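Local coordinates for glycosylation Associate Protein 2 (Streptococcus agalactiae serotype V, PDB 6OYC), which probably works with Gap1 and Gap3 in the glycosylation and export of serine-rich repeat adhesins through the accessory Sec system, at residues B[207-212]-B[235-240]; B[185-190]-B[258-263]. All blocks are in the same frame, centred on the assembly; numbering follows the deposited sequence.

Contact 1: residues B[207-212]-B[235-240]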
loop_
_atom_site.group_PDB
_atom_site.type_symbol
_atom_site.label_atom_id
_atom_site.label_comp_id
_atom_site.label_asym_id
_atom_site.label_seq_id
_atom_site.Cartn_x
_atom_site.Cartn_y
_atom_site.Cartn_z
ATOM N N ILE B 207 -22.416 -15.179 -5.732
ATOM C CA ILE B 207 -22.794 -16.586 -5.861
ATOM C C ILE B 207 -22.411 -17.304 -4.568
ATOM O O ILE B 207 -21.237 -17.311 -4.187
ATOM C CB ILE B 207 -22.107 -17.234 -7.084
ATOM C CG1 ILE B 207 -22.493 -16.499 -8.379
ATOM C CG2 ILE B 207 -22.443 -18.738 -7.185
ATOM C CD1 ILE B 207 -21.339 -16.319 -9.365
ATOM N N VAL B 208 -23.396 -17.918 -3.902
ATOM C CA VAL B 208 -23.152 -18.532 -2.594
ATOM C C VAL B 208 -22.139 -19.651 -2.715
ATOM O O VAL B 208 -22.182 -20.463 -3.650
ATOM C CB VAL B 208 -24.450 -19.078 -1.972
ATOM C CG1 VAL B 208 -24.143 -19.871 -0.685
ATOM C CG2 VAL B 208 -25.405 -17.963 -1.692
ATOM N N ASP B 209 -21.244 -19.722 -1.740
ATOM C CA ASP B 209 -20.208 -20.738 -1.745
ATOM C C ASP B 209 -20.776 -22.138 -1.949
ATOM O O ASP B 209 -21.754 -22.525 -1.310
ATOM C CB ASP B 209 -19.446 -20.679 -0.435
ATOM C CG ASP B 209 -17.986 -20.786 -0.645
ATOM O OD1 ASP B 209 -17.556 -21.719 -1.380
ATOM O OD2 ASP B 209 -17.277 -19.917 -0.088
ATOM N N GLY B 210 -20.140 -22.898 -2.836
ATOM C CA GLY B 210 -20.549 -24.261 -3.093
ATOM C C GLY B 210 -21.847 -24.432 -3.858
ATOM O O GLY B 210 -22.323 -25.562 -3.985
ATOM N N SER B 211 -22.453 -23.357 -4.354
ATOM C CA SER B 211 -23.671 -23.461 -5.136
ATOM C C SER B 211 -23.343 -23.360 -6.625
ATOM O O SER B 211 -22.311 -22.812 -7.031
ATOM C CB SER B 211 -24.694 -22.391 -4.718
ATOM O OG SER B 211 -24.444 -21.125 -5.305
ATOM N N VAL B 212 -24.228 -23.935 -7.443
ATOM C CA VAL B 212 -24.078 -23.812 -8.891
ATOM C C VAL B 212 -24.365 -22.382 -9.349
ATOM O O VAL B 212 -23.640 -21.831 -10.185
ATOM C CB VAL B 212 -24.985 -24.831 -9.599
ATOM C CG1 VAL B 212 -25.017 -24.592 -11.113
ATOM C CG2 VAL B 212 -24.513 -26.252 -9.278
ATOM N N ASP B 235 -22.468 -11.348 5.404
ATOM C CA ASP B 235 -22.112 -12.537 6.159
ATOM C C ASP B 235 -22.239 -13.821 5.349
ATOM O O ASP B 235 -21.944 -14.898 5.876
ATOM C CB ASP B 235 -22.926 -12.618 7.442
ATOM C CG ASP B 235 -22.597 -11.469 8.415
ATOM O OD1 ASP B 235 -23.486 -11.082 9.208
ATOM O OD2 ASP B 235 -21.440 -10.972 8.393
ATOM N N ILE B 236 -22.592 -13.724 4.078
ATOM C CA ILE B 236 -22.608 -14.867 3.178
ATOM C C ILE B 236 -21.259 -14.971 2.488
ATOM O O ILE B 236 -20.732 -13.976 1.979
ATOM C CB ILE B 236 -23.733 -14.729 2.145
ATOM C CG1 ILE B 236 -25.092 -14.830 2.836
ATOM C CG2 ILE B 236 -23.578 -15.772 1.075
ATOM C CD1 ILE B 236 -26.166 -13.914 2.227
ATOM N N SER B 237 -20.700 -16.166 2.471
ATOM C CA SER B 237 -19.450 -16.437 1.783
ATOM C C SER B 237 -19.721 -16.998 0.378
ATOM O O SER B 237 -20.650 -17.792 0.177
ATOM C CB SER B 237 -18.633 -17.423 2.620
ATOM O OG SER B 237 -17.290 -17.460 2.199
ATOM N N GLY B 238 -18.909 -16.584 -0.593
ATOM C CA GLY B 238 -19.032 -17.097 -1.949
ATOM C C GLY B 238 -18.036 -16.511 -2.931
ATOM O O GLY B 238 -16.859 -16.330 -2.598
ATOM N N SER B 239 -18.483 -16.210 -4.152
ATOM C CA SER B 239 -17.622 -15.511 -5.092
ATOM C C SER B 239 -18.469 -14.577 -5.938
ATOM O O SER B 239 -19.698 -14.702 -6.003
ATOM C CB SER B 239 -16.822 -16.471 -5.980
ATOM O OG SER B 239 -17.664 -17.343 -6.704
ATOM N N LEU B 240 -17.796 -13.622 -6.569
ATOM C CA LEU B 240 -18.451 -12.559 -7.310
ATOM C C LEU B 240 -18.369 -12.811 -8.809
ATOM O O LEU B 240 -17.321 -13.200 -9.325
ATOM C CB LEU B 240 -17.802 -11.211 -7.014
ATOM C CG LEU B 240 -17.820 -10.710 -5.582
ATOM C CD1 LEU B 240 -17.187 -9.313 -5.539
ATOM C CD2 LEU B 240 -19.262 -10.718 -5.048
HETATM O O HOH W 1 -19.152 -19.261 -5.388
#

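Contact 2: residues B[185-190]-B[258-263]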
loop_
_atom_site.group_PDB
_atom_site.type_symbol
_atom_site.label_atom_id
_atom_site.label_comp_id
_atom_site.label_asym_id
_atom_site.label_seq_id
_atom_site.Cartn_x
_atom_site.Cartn_y
_atom_site.Cartn_z
ATOM N N TYR B 185 -14.104 -6.846 4.889
ATOM C CA TYR B 185 -14.637 -6.103 3.759
ATOM C C TYR B 185 -13.982 -6.585 2.476
ATOM O O TYR B 185 -12.807 -6.973 2.459
ATOM C CB TYR B 185 -14.399 -4.606 3.933
ATOM C CG TYR B 185 -15.120 -4.032 5.111
ATOM C CD1 TYR B 185 -14.547 -4.054 6.386
ATOM C CD2 TYR B 185 -16.393 -3.503 4.966
ATOM C CE1 TYR B 185 -15.227 -3.538 7.484
ATOM C CE2 TYR B 185 -17.086 -2.995 6.048
ATOM C CZ TYR B 185 -16.495 -3.012 7.306
ATOM O OH TYR B 185 -17.179 -2.483 8.373
ATOM N N ASN B 186 -14.760 -6.577 1.399
ATOM C CA ASN B 186 -14.272 -6.959 0.080
ATOM C C ASN B 186 -14.196 -5.693 -0.749
ATOM O O ASN B 186 -15.228 -5.111 -1.100
ATOM C CB ASN B 186 -15.174 -8.003 -0.565
ATOM C CG ASN B 186 -15.251 -9.267 0.256
ATOM O OD1 ASN B 186 -14.433 -10.169 0.097
ATOM N ND2 ASN B 186 -16.218 -9.322 1.175
ATOM N N GLU B 187 -12.972 -5.263 -1.035
ATOM C CA GLU B 187 -12.737 -4.036 -1.756
ATOM C C GLU B 187 -12.632 -4.316 -3.242
ATOM O O GLU B 187 -11.995 -5.281 -3.661
ATOM C CB GLU B 187 -11.455 -3.360 -1.259
ATOM C CG GLU B 187 -11.640 -2.589 0.016
ATOM C CD GLU B 187 -10.385 -1.817 0.460
ATOM O OE1 GLU B 187 -9.283 -2.038 -0.095
ATOM O OE2 GLU B 187 -10.515 -0.980 1.379
ATOM N N LEU B 188 -13.237 -3.451 -4.032
ATOM C CA LEU B 188 -13.081 -3.444 -5.472
ATOM C C LEU B 188 -12.704 -2.034 -5.894
ATOM O O LEU B 188 -13.221 -1.066 -5.331
ATOM C CB LEU B 188 -14.388 -3.873 -6.168
ATOM C CG LEU B 188 -14.921 -5.241 -5.735
ATOM C CD1 LEU B 188 -16.350 -5.461 -6.211
ATOM C CD2 LEU B 188 -14.014 -6.336 -6.261
ATOM N N PHE B 189 -11.832 -1.914 -6.900
ATOM C CA PHE B 189 -11.603 -0.616 -7.533
ATOM C C PHE B 189 -11.260 -0.807 -9.005
ATOM O O PHE B 189 -10.301 -1.507 -9.341
ATOM C CB PHE B 189 -10.484 0.173 -6.837
ATOM C CG PHE B 189 -10.152 1.442 -7.541
ATOM C CD1 PHE B 189 -11.103 2.447 -7.648
ATOM C CD2 PHE B 189 -8.917 1.620 -8.138
ATOM C CE1 PHE B 189 -10.832 3.613 -8.322
ATOM C CE2 PHE B 189 -8.637 2.789 -8.813
ATOM C CZ PHE B 189 -9.597 3.786 -8.908
ATOM N N LEU B 190 -12.017 -0.160 -9.875
ATOM C CA LEU B 190 -11.856 -0.298 -11.318
ATOM C C LEU B 190 -11.180 0.960 -11.864
ATOM O O LEU B 190 -11.772 2.042 -11.851
ATOM C CB LEU B 190 -13.211 -0.513 -11.980
ATOM C CG LEU B 190 -13.257 -0.483 -13.495
ATOM C CD1 LEU B 190 -12.588 -1.743 -13.989
ATOM C CD2 LEU B 190 -14.714 -0.379 -14.016
ATOM N N HIS B 258 -9.025 -3.966 -9.474
ATOM C CA HIS B 258 -8.371 -4.376 -8.239
ATOM C C HIS B 258 -9.389 -4.955 -7.282
ATOM O O HIS B 258 -10.485 -4.406 -7.123
ATOM C CB HIS B 258 -7.686 -3.197 -7.545
ATOM C CG HIS B 258 -6.663 -2.509 -8.382
ATOM N ND1 HIS B 258 -5.316 -2.773 -8.269
ATOM C CD2 HIS B 258 -6.781 -1.546 -9.327
ATOM C CE1 HIS B 258 -4.649 -2.009 -9.115
ATOM N NE2 HIS B 258 -5.513 -1.251 -9.764
ATOM N N ARG B 259 -8.991 -6.016 -6.579
ATOM C CA ARG B 259 -9.774 -6.514 -5.455
ATOM C C ARG B 259 -8.857 -6.734 -4.261
ATOM O O ARG B 259 -7.758 -7.271 -4.409
ATOM C CB ARG B 259 -10.517 -7.803 -5.826
ATOM C CG ARG B 259 -9.626 -9.007 -6.125
ATOM C CD ARG B 259 -9.642 -9.911 -4.925
ATOM N NE ARG B 259 -9.060 -11.207 -5.220
ATOM C CZ ARG B 259 -8.732 -12.101 -4.293
ATOM N NH1 ARG B 259 -8.933 -11.833 -3.004
ATOM N NH2 ARG B 259 -8.214 -13.259 -4.652
ATOM N N ARG B 260 -9.305 -6.309 -3.075
ATOM C CA ARG B 260 -8.451 -6.245 -1.891
ATOM C C ARG B 260 -9.202 -6.712 -0.653
ATOM O O ARG B 260 -10.421 -6.524 -0.532
ATOM C CB ARG B 260 -7.924 -4.808 -1.653
ATOM C CG ARG B 260 -6.991 -4.318 -2.751
ATOM C CD ARG B 260 -6.776 -2.795 -2.752
ATOM N NE ARG B 260 -6.037 -2.397 -3.950
ATOM C CZ ARG B 260 -6.219 -1.248 -4.588
ATOM N NH1 ARG B 260 -7.104 -0.372 -4.130
ATOM N NH2 ARG B 260 -5.504 -0.968 -5.669
ATOM N N ASN B 261 -8.464 -7.318 0.280
ATOM C CA ASN B 261 -8.986 -7.484 1.635
ATOM C C ASN B 261 -9.079 -6.097 2.270
ATOM O O ASN B 261 -8.063 -5.408 2.414
ATOM C CB ASN B 261 -8.092 -8.394 2.471
ATOM C CG ASN B 261 -8.022 -9.840 1.952
ATOM O OD1 ASN B 261 -8.654 -10.213 0.947
ATOM N ND2 ASN B 261 -7.230 -10.658 2.639
ATOM N N GLY B 262 -10.294 -5.680 2.621
ATOM C CA GLY B 262 -10.538 -4.321 3.066
ATOM C C GLY B 262 -10.871 -4.216 4.543
ATOM O O GLY B 262 -11.304 -5.182 5.179
ATOM N N ARG B 263 -10.691 -3.026 5.098
ATOM C CA ARG B 263 -10.895 -2.806 6.522
ATOM C C ARG B 263 -12.007 -1.804 6.799
ATOM O O ARG B 263 -12.180 -1.387 7.949
ATOM C CB ARG B 263 -9.574 -2.363 7.162
ATOM C CG ARG B 263 -8.466 -3.405 6.968
ATOM C CD ARG B 263 -7.163 -2.979 7.634
ATOM N NE ARG B 263 -6.104 -3.954 7.392
ATOM C CZ ARG B 263 -5.846 -5.001 8.173
ATOM N NH1 ARG B 263 -6.567 -5.231 9.277
ATOM N NH2 ARG B 263 -4.861 -5.825 7.838
HETATM O O HOH W 2 -9.410 -0.989 3.697
HETATM O O HOH W 3 -7.307 -2.831 1.967
HETATM O O HOH W 4 -7.788 -0.113 -1.206
#

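Contact 1: residues B[207-212]-B[235-240]
A chi1 of 173° in Val208 sends CG1 opposite the backbone N and turns CG2 toward Ile236, whose own CG2 is set anti to N by a chi1 of -67°. The two branches touch methyl to methyl, the chains slanting across one another with Val208 CG2 4.0 Å from Ile236 CG2, and Ala216 of strand 215-222 touches both. Alongside this apolar patch, strands 198-208 and 238-247 meet at their ends as neighbours in the antiparallel sheet that also holds 168-180 and 215-222. Ile207 and Ser239 form a hydrogen-bonded pair: Ile207 N donates to Ser239 O over 2.8 Å, and Ser239 N answers to Ile207 O over 3.0 Å. A water donates to the same Ile207 O and lies 2.8 Å from Ser239 OG, tying that hydroxyl back to the facing strand. Gly238, lacking a side chain, lets its CA approach Ile207 O to 3.1 Å in a CA-H...O contact. Past the strand end, Asp209 N still donates to Ser237 O, at 2.8 Å. A type II beta turn from Val208 to Ser211 then begins the connection to strand 215-222; its third position calls for a positive phi, which Gly210 readily adopts (72°). Its closure is doubled, since Val208 O accepts both Ser211 N and, at 2.9 Å, Ser211 OG. Asp209 OD2 stands 3.4 Å from Ser237 OG, a weak bond at most. What holds this surface sheet end is thus mainly three backbone bonds, with the acidic side chain contributing little directional grip.

Contact 2: residues B[185-190]-B[258-263]
Tyr185, Glu187 and Phe189 face Gly262, Arg260 and His258 as hydrogen-bonded pairs of an antiparallel beta ladder, the short strand axes 4.6 Å apart at 153°. In the central pair Glu187 N donates to Arg260 O over 2.9 Å, and Arg260 N returns a bond to Glu187 O. In Glu187 a chi1 of -80° sets CG beside the backbone N, and the extended chain then carries the carboxylate over Gly262, with Glu187 CD 3.6 Å from Gly262 CA; the glycine leaves room for it. The carboxylate and the Arg260 guanidinium are turned 77° apart and their charged atoms do not touch. A water bridges them instead, 2.7 Å from Glu187 OE1 and 3.0 Å from Arg260 NH1, while another joins Glu187 OE2 to Arg263 N. On the face bearing Asn186 and Asn261, Leu188 CD2 packs against Arg259 CB at 3.8 Å.

The next shell fixes the basic groups. Arg260 makes salt bridges to Glu283 and Glu308, and Glu308 also bonds His258 ND1, so one acid holds both residues; Arg260 NH2 stands over one face of the imidazole, toward its rim. Glu191 takes His258 NE2. With both ring nitrogens engaged, the imidazole's rotation is fixed, and its edge receives Phe189 O, 3.5 Å from His258 CD2. At the other end of the ladder Gly262 O likewise lies in the plane of the Tyr185 ring, 3.6 Å from Tyr185 CD1.

Both segments of contact 1 fall between the two halves of contact 2 in sequence: residues 185-190, 207-212, 235-240 and 258-263 come in that order, with strand 185-195 followed by 198-208, and 238-247 by 251-262. The chain thus passes between two antiparallel sheets, one holding each contact. Their centres are about 17 Å apart, yet the sheets meet where Leu240 CD1 lies 4.0 Å from Leu188 CD1, and Leu188 and Arg259 also touch Ile178 of strand 168-180. Contact 1 lies at the surface, whereas contact 2 is buried and reaches, through Glu283, strand 283-289 of the mixed sheet, linking this all-beta region to the part that probably corresponds to the alpha/beta-hydrolase-like fold of this family.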